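Local coordinates for branched-chain-amino-acid aminotransferase (Pseudomonas aeruginosa, PDB 6NST), which catalyses the pyridoxal-phosphate-dependent transfer of the amino group of leucine, isoleucine or valine to 2-oxoglutarate in branched-chain amino acid metabolism, at residues A[37-42]-A[60-65]; A[201-206]-A[251-256]. The protein carries 1 engineered substitution. One frame throughout, in Å; residues are numbered along the deposited sequence.

Interaction 1 of 2, residues A[37-42]-A[60-65]; sequences VFEGVR and DRLFDS. With SO4 (sulfate ion), chain G.
R61 grips the carboxylate of E39 side-on. R61 NE lies 2.8 Å from E39 OE1, and R61 NH1 reaches the syn lone pair of E39 OE2, also at 2.8 Å. The R61 chain, otherwise extended, bends at chi3 (66°), which turns the guanidinium edge to the carboxylate. The two planes are 37° apart, so the salt bridge is twisted rather than flat. The NH1/NH2 edge of the guanidinium holds a sulfate ion, probably from the crystallisation liquor: R61 NH2 is 2.8 Å from sulfate O1, and NH1 donates to that same oxygen. E39 CG packs on L62 CB at 3.8 Å, while L62 CD1 touches V37 CG2, 3.7 Å away, and also the carbonyl carbon of F38. The CG1 methyl of V37 rests on S65 CB. A water links F38 O, E39 OE1 and S65 OG, joining strand 36-46 to helix 55-68. In the second shell H58 bonds E39 OE2, and S65 OG bonds the backbone of K160, by similarity the pyridoxal-phosphate lysine. With E39 fixing its rotation, R61 presents this edge to the anion, and I220 N and the hydroxyls of T221 and T257 complete the site, probably where the cofactor phosphate binds.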
loop_
_atom_site.group_PDB
_atom_site.type_symbol
_atom_site.label_atom_id
_atom_site.label_comp_id
_atom_site.label_asym_id
_atom_site.label_seq_id
_atom_site.Cartn_x
_atom_site.Cartn_y
_atom_site.Cartn_z
ATOM N N VAL A 37 6.054 -25.331 12.814
ATOM C CA VAL A 37 5.324 -24.573 13.821
ATOM C C VAL A 37 5.874 -24.929 15.194
ATOM O O VAL A 37 6.421 -26.017 15.402
ATOM C CB VAL A 37 3.800 -24.830 13.744
ATOM C CG1 VAL A 37 3.284 -24.537 12.342
ATOM C CG2 VAL A 37 3.471 -26.258 14.145
ATOM N N PHE A 38 5.745 -23.994 16.131
ATOM C CA PHE A 38 6.268 -24.197 17.474
ATOM C C PHE A 38 5.439 -23.396 18.465
ATOM O O PHE A 38 4.566 -22.609 18.091
ATOM C CB PHE A 38 7.753 -23.814 17.567
ATOM C CG PHE A 38 8.009 -22.333 17.524
ATOM C CD1 PHE A 38 8.307 -21.635 18.682
ATOM C CD2 PHE A 38 7.961 -21.640 16.325
ATOM C CE1 PHE A 38 8.550 -20.275 18.648
ATOM C CE2 PHE A 38 8.202 -20.278 16.283
ATOM C CZ PHE A 38 8.497 -19.595 17.447
ATOM N N GLU A 39 5.724 -23.614 19.746
ATOM C CA GLU A 39 5.030 -22.928 20.824
ATOM C C GLU A 39 6.027 -22.548 21.907
ATOM O O GLU A 39 7.109 -23.129 22.023
ATOM C CB GLU A 39 3.911 -23.793 21.421
ATOM C CG GLU A 39 2.583 -23.695 20.687
ATOM C CD GLU A 39 2.010 -22.289 20.718
ATOM O OE1 GLU A 39 1.521 -21.819 19.668
ATOM O OE2 GLU A 39 2.059 -21.651 21.792
ATOM N N GLY A 40 5.650 -21.544 22.691
ATOM C CA GLY A 40 6.383 -21.184 23.886
ATOM C C GLY A 40 5.487 -21.337 25.095
ATOM O O GLY A 40 4.455 -20.668 25.195
ATOM N N VAL A 41 5.850 -22.237 26.005
ATOM C CA VAL A 41 5.008 -22.578 27.143
ATOM C C VAL A 41 5.833 -22.459 28.415
ATOM O O VAL A 41 7.041 -22.714 28.422
ATOM C CB VAL A 41 4.408 -23.997 27.001
ATOM C CG1 VAL A 41 3.225 -24.172 27.934
ATOM C CG2 VAL A 41 3.994 -24.265 25.558
ATOM N N ARG A 42 5.173 -22.060 29.500
ATOM C CA ARG A 42 5.821 -21.884 30.791
ATOM C C ARG A 42 5.232 -22.843 31.816
ATOM O O ARG A 42 4.022 -23.095 31.825
ATOM C CB ARG A 42 5.677 -20.445 31.301
ATOM C CG ARG A 42 6.590 -19.439 30.622
ATOM C CD ARG A 42 8.043 -19.637 31.016
ATOM N NE ARG A 42 8.273 -19.329 32.423
ATOM C CZ ARG A 42 8.443 -18.100 32.899
ATOM N NH1 ARG A 42 8.650 -17.914 34.196
ATOM N NH2 ARG A 42 8.404 -17.057 32.082
ATOM N N ASP A 60 -3.650 -26.200 21.606
ATOM C CA ASP A 60 -4.637 -25.898 20.572
ATOM C C ASP A 60 -4.062 -24.960 19.519
ATOM O O ASP A 60 -4.357 -25.100 18.328
ATOM C CB ASP A 60 -5.891 -25.284 21.196
ATOM C CG ASP A 60 -6.778 -26.314 21.864
ATOM O OD1 ASP A 60 -6.543 -27.525 21.668
ATOM O OD2 ASP A 60 -7.713 -25.907 22.586
ATOM N N ARG A 61 -3.247 -23.990 19.939
ATOM C CA ARG A 61 -2.649 -23.081 18.971
ATOM C C ARG A 61 -1.599 -23.785 18.126
ATOM O O ARG A 61 -1.431 -23.452 16.946
ATOM C CB ARG A 61 -2.044 -21.871 19.680
ATOM C CG ARG A 61 -1.690 -20.732 18.740
ATOM C CD ARG A 61 -1.338 -19.475 19.509
ATOM N NE ARG A 61 -0.111 -19.626 20.284
ATOM C CZ ARG A 61 0.398 -18.678 21.063
ATOM N NH1 ARG A 61 1.522 -18.899 21.733
ATOM N NH2 ARG A 61 -0.217 -17.507 21.172
ATOM N N LEU A 62 -0.891 -24.760 18.702
ATOM C CA LEU A 62 0.053 -25.544 17.913
ATOM C C LEU A 62 -0.663 -26.289 16.793
ATOM O O LEU A 62 -0.210 -26.280 15.642
ATOM C CB LEU A 62 0.810 -26.521 18.811
ATOM C CG LEU A 62 1.980 -27.249 18.149
ATOM C CD1 LEU A 62 3.115 -26.276 17.843
ATOM C CD2 LEU A 62 2.470 -28.401 19.014
ATOM N N PHE A 63 -1.791 -26.930 17.108
ATOM C CA PHE A 63 -2.550 -27.636 16.080
ATOM C C PHE A 63 -3.211 -26.668 15.109
ATOM O O PHE A 63 -3.329 -26.974 13.916
ATOM C CB PHE A 63 -3.587 -28.552 16.731
ATOM C CG PHE A 63 -3.017 -29.856 17.211
ATOM C CD1 PHE A 63 -2.177 -29.899 18.312
ATOM C CD2 PHE A 63 -3.314 -31.042 16.556
ATOM C CE1 PHE A 63 -1.646 -31.101 18.752
ATOM C CE2 PHE A 63 -2.788 -32.248 16.993
ATOM C CZ PHE A 63 -1.952 -32.276 18.091
ATOM N N ASP A 64 -3.639 -25.500 15.596
ATOM C CA ASP A 64 -4.095 -24.443 14.698
ATOM C C ASP A 64 -2.987 -24.027 13.739
ATOM O O ASP A 64 -3.207 -23.914 12.527
ATOM C CB ASP A 64 -4.579 -23.237 15.504
ATOM C CG ASP A 64 -6.011 -23.382 15.970
ATOM O OD1 ASP A 64 -6.628 -24.431 15.689
ATOM O OD2 ASP A 64 -6.524 -22.442 16.612
ATOM N N SER A 65 -1.784 -23.790 14.270
ATOM C CA SER A 65 -0.668 -23.381 13.424
ATOM C C SER A 65 -0.344 -24.446 12.385
ATOM O O SER A 65 -0.089 -24.127 11.218
ATOM C CB SER A 65 0.561 -23.082 14.284
ATOM O OG SER A 65 0.306 -22.020 15.189
HETATM S S SO4 G . 2.275 -15.449 23.722
HETATM O O1 SO4 G . 1.235 -16.350 23.235
HETATM O O2 SO4 G . 3.457 -16.219 24.082
HETATM O O3 SO4 G . 2.621 -14.485 22.678
HETATM O O4 SO4 G . 1.783 -14.736 24.898
HETATM O O HOH W 1 1.993 -22.636 17.397
#

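Interaction 2 of 2, residues A[201-206]-A[251-256]; sequences FIIKDG and EAFFTG
F201 lays its CB over one face of the F253 ring, 3.7 Å from the centroid, in a CH-pi contact displaced toward the rim at CZ. The two rings are almost parallel, with planes 5° apart, but slid so far past each other that they barely overlap; their centroids are 5.1 Å apart. F253 CG stands between its own backbone N and carbonyl carbon (chi1 59°), which swings the ring back beneath F201. I203 CD1 meets this ring at its edge, 3.5 Å from F253 CE2, and T255 OG1 touches the edge of the F201 ring at CE1. Four backbone hydrogen bonds join the antiparallel strands: F201 and F253 exchange one pair, I203 and E251 the other. Between these hydrogen-bonded pairs, I202 faces A252 in a non-hydrogen-bonded pair, and A252 CA comes 3.2 Å from F201 O in a CA-H...O contact. The buried carboxylate of E251 is satisfied by the backbone N atoms of V280 and T281, at the start of helix 279-292. That helix also packs on I203 and F253, whereas helix 220-231 covers F201 and touches T255; strands 207-210 and 262-267 continue the mixed sheet beside strands 199-204 and 251-256, respectively.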
loop_
_atom_site.group_PDB
_atom_site.type_symbol
_atom_site.label_atom_id
_atom_site.label_comp_id
_atom_site.label_asym_id
_atom_site.label_seq_id
_atom_site.Cartn_x
_atom_site.Cartn_y
_atom_site.Cartn_z
ATOM N N PHE A 201 0.528 -3.062 25.061
ATOM C CA PHE A 201 -0.626 -2.389 25.634
ATOM C C PHE A 201 -0.222 -0.977 26.030
ATOM O O PHE A 201 0.932 -0.724 26.379
ATOM C CB PHE A 201 -1.165 -3.120 26.875
ATOM C CG PHE A 201 -1.829 -4.437 26.579
ATOM C CD1 PHE A 201 -1.077 -5.558 26.262
ATOM C CD2 PHE A 201 -3.207 -4.562 26.654
ATOM C CE1 PHE A 201 -1.691 -6.771 26.004
ATOM C CE2 PHE A 201 -3.826 -5.770 26.396
ATOM C CZ PHE A 201 -3.066 -6.877 26.072
ATOM N N ILE A 202 -1.180 -0.056 25.968
ATOM C CA ILE A 202 -0.984 1.296 26.474
ATOM C C ILE A 202 -2.191 1.675 27.318
ATOM O O ILE A 202 -3.300 1.168 27.116
ATOM C CB ILE A 202 -0.754 2.333 25.347
ATOM C CG1 ILE A 202 -2.000 2.488 24.477
ATOM C CG2 ILE A 202 0.444 1.945 24.488
ATOM C CD1 ILE A 202 -1.854 3.552 23.407
ATOM N N ILE A 203 -1.963 2.560 28.284
ATOM C CA ILE A 203 -3.004 3.061 29.173
ATOM C C ILE A 203 -3.050 4.576 29.040
ATOM O O ILE A 203 -2.007 5.239 29.070
ATOM C CB ILE A 203 -2.763 2.645 30.638
ATOM C CG1 ILE A 203 -3.104 1.169 30.853
ATOM C CG2 ILE A 203 -3.584 3.507 31.587
ATOM C CD1 ILE A 203 -1.996 0.212 30.485
ATOM N N LYS A 204 -4.255 5.119 28.883
ATOM C CA LYS A 204 -4.455 6.563 28.797
ATOM C C LYS A 204 -5.712 6.904 29.583
ATOM O O LYS A 204 -6.812 6.480 29.211
ATOM C CB LYS A 204 -4.570 7.023 27.342
ATOM C CG LYS A 204 -4.633 8.535 27.163
ATOM C CD LYS A 204 -3.434 9.218 27.799
ATOM C CE LYS A 204 -3.438 10.717 27.529
ATOM N NZ LYS A 204 -3.275 11.024 26.078
ATOM N N ASP A 205 -5.543 7.653 30.675
ATOM C CA ASP A 205 -6.653 8.086 31.525
ATOM C C ASP A 205 -7.429 6.895 32.084
ATOM O O ASP A 205 -8.662 6.885 32.108
ATOM C CB ASP A 205 -7.581 9.043 30.772
ATOM C CG ASP A 205 -6.856 10.275 30.269
ATOM O OD1 ASP A 205 -5.931 10.745 30.964
ATOM O OD2 ASP A 205 -7.202 10.770 29.174
ATOM N N GLY A 206 -6.697 5.880 32.541
ATOM C CA GLY A 206 -7.295 4.727 33.182
ATOM C C GLY A 206 -7.933 3.722 32.252
ATOM O O GLY A 206 -8.555 2.767 32.736
ATOM N N GLU A 251 0.741 4.848 30.499
ATOM C CA GLU A 251 1.487 3.627 30.764
ATOM C C GLU A 251 1.635 2.845 29.467
ATOM O O GLU A 251 0.956 3.112 28.473
ATOM C CB GLU A 251 0.797 2.747 31.814
ATOM C CG GLU A 251 0.562 3.412 33.154
ATOM C CD GLU A 251 -0.241 2.534 34.092
ATOM O OE1 GLU A 251 -1.201 3.043 34.707
ATOM O OE2 GLU A 251 0.084 1.333 34.206
ATOM N N ALA A 252 2.527 1.859 29.495
ATOM C CA ALA A 252 2.708 0.949 28.374
ATOM C C ALA A 252 3.432 -0.289 28.875
ATOM O O ALA A 252 4.322 -0.186 29.724
ATOM C CB ALA A 252 3.498 1.606 27.235
ATOM N N PHE A 253 3.048 -1.455 28.356
ATOM C CA PHE A 253 3.749 -2.674 28.728
ATOM C C PHE A 253 3.632 -3.709 27.621
ATOM O O PHE A 253 2.825 -3.581 26.697
ATOM C CB PHE A 253 3.239 -3.246 30.060
ATOM C CG PHE A 253 1.774 -3.579 30.072
ATOM C CD1 PHE A 253 1.330 -4.842 29.710
ATOM C CD2 PHE A 253 0.842 -2.640 30.478
ATOM C CE1 PHE A 253 -0.019 -5.152 29.735
ATOM C CE2 PHE A 253 -0.507 -2.945 30.507
ATOM C CZ PHE A 253 -0.939 -4.202 30.137
ATOM N N PHE A 254 4.467 -4.736 27.734
ATOM C CA PHE A 254 4.486 -5.878 26.837
ATOM C C PHE A 254 3.914 -7.099 27.546
ATOM O O PHE A 254 4.064 -7.255 28.761
ATOM C CB PHE A 254 5.912 -6.186 26.367
ATOM C CG PHE A 254 6.409 -5.285 25.271
ATOM C CD1 PHE A 254 5.638 -5.037 24.150
ATOM C CD2 PHE A 254 7.661 -4.698 25.361
ATOM C CE1 PHE A 254 6.101 -4.217 23.137
ATOM C CE2 PHE A 254 8.130 -3.875 24.354
ATOM C CZ PHE A 254 7.347 -3.636 23.240
ATOM N N THR A 255 3.262 -7.968 26.775
ATOM C CA THR A 255 2.778 -9.245 27.280
ATOM C C THR A 255 3.295 -10.367 26.396
ATOM O O THR A 255 3.352 -10.229 25.170
ATOM C CB THR A 255 1.247 -9.307 27.340
ATOM O OG1 THR A 255 0.707 -9.159 26.021
ATOM C CG2 THR A 255 0.704 -8.213 28.243
ATOM N N GLY A 256 3.669 -11.471 27.025
ATOM C CA GLY A 256 4.163 -12.629 26.301
ATOM C C GLY A 256 4.416 -13.759 27.273
ATOM O O GLY A 256 4.476 -13.561 28.490
#

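How the interactions relate
Both contacts are buried, but they hold different parts of the fold. Interaction 1 ties a helix to a strand of the seven-stranded antiparallel sheet, its centre about 9 Å from that of the chain; interaction 2, centred about 17 Å out, joins two neighbouring strands of the mixed sheet. A salt bridge, a bridging water and a small apolar patch make the first, without any direct backbone bond between its segments, whereas backbone pairing and aromatic packing make the second. Their nearest atoms are about 6 Å apart, and the sulfate lies between them: bound by R61 in interaction 1, it is about 6 Å from the T255 side chain and also bonds T257, just beyond the strand 251-256 of interaction 2.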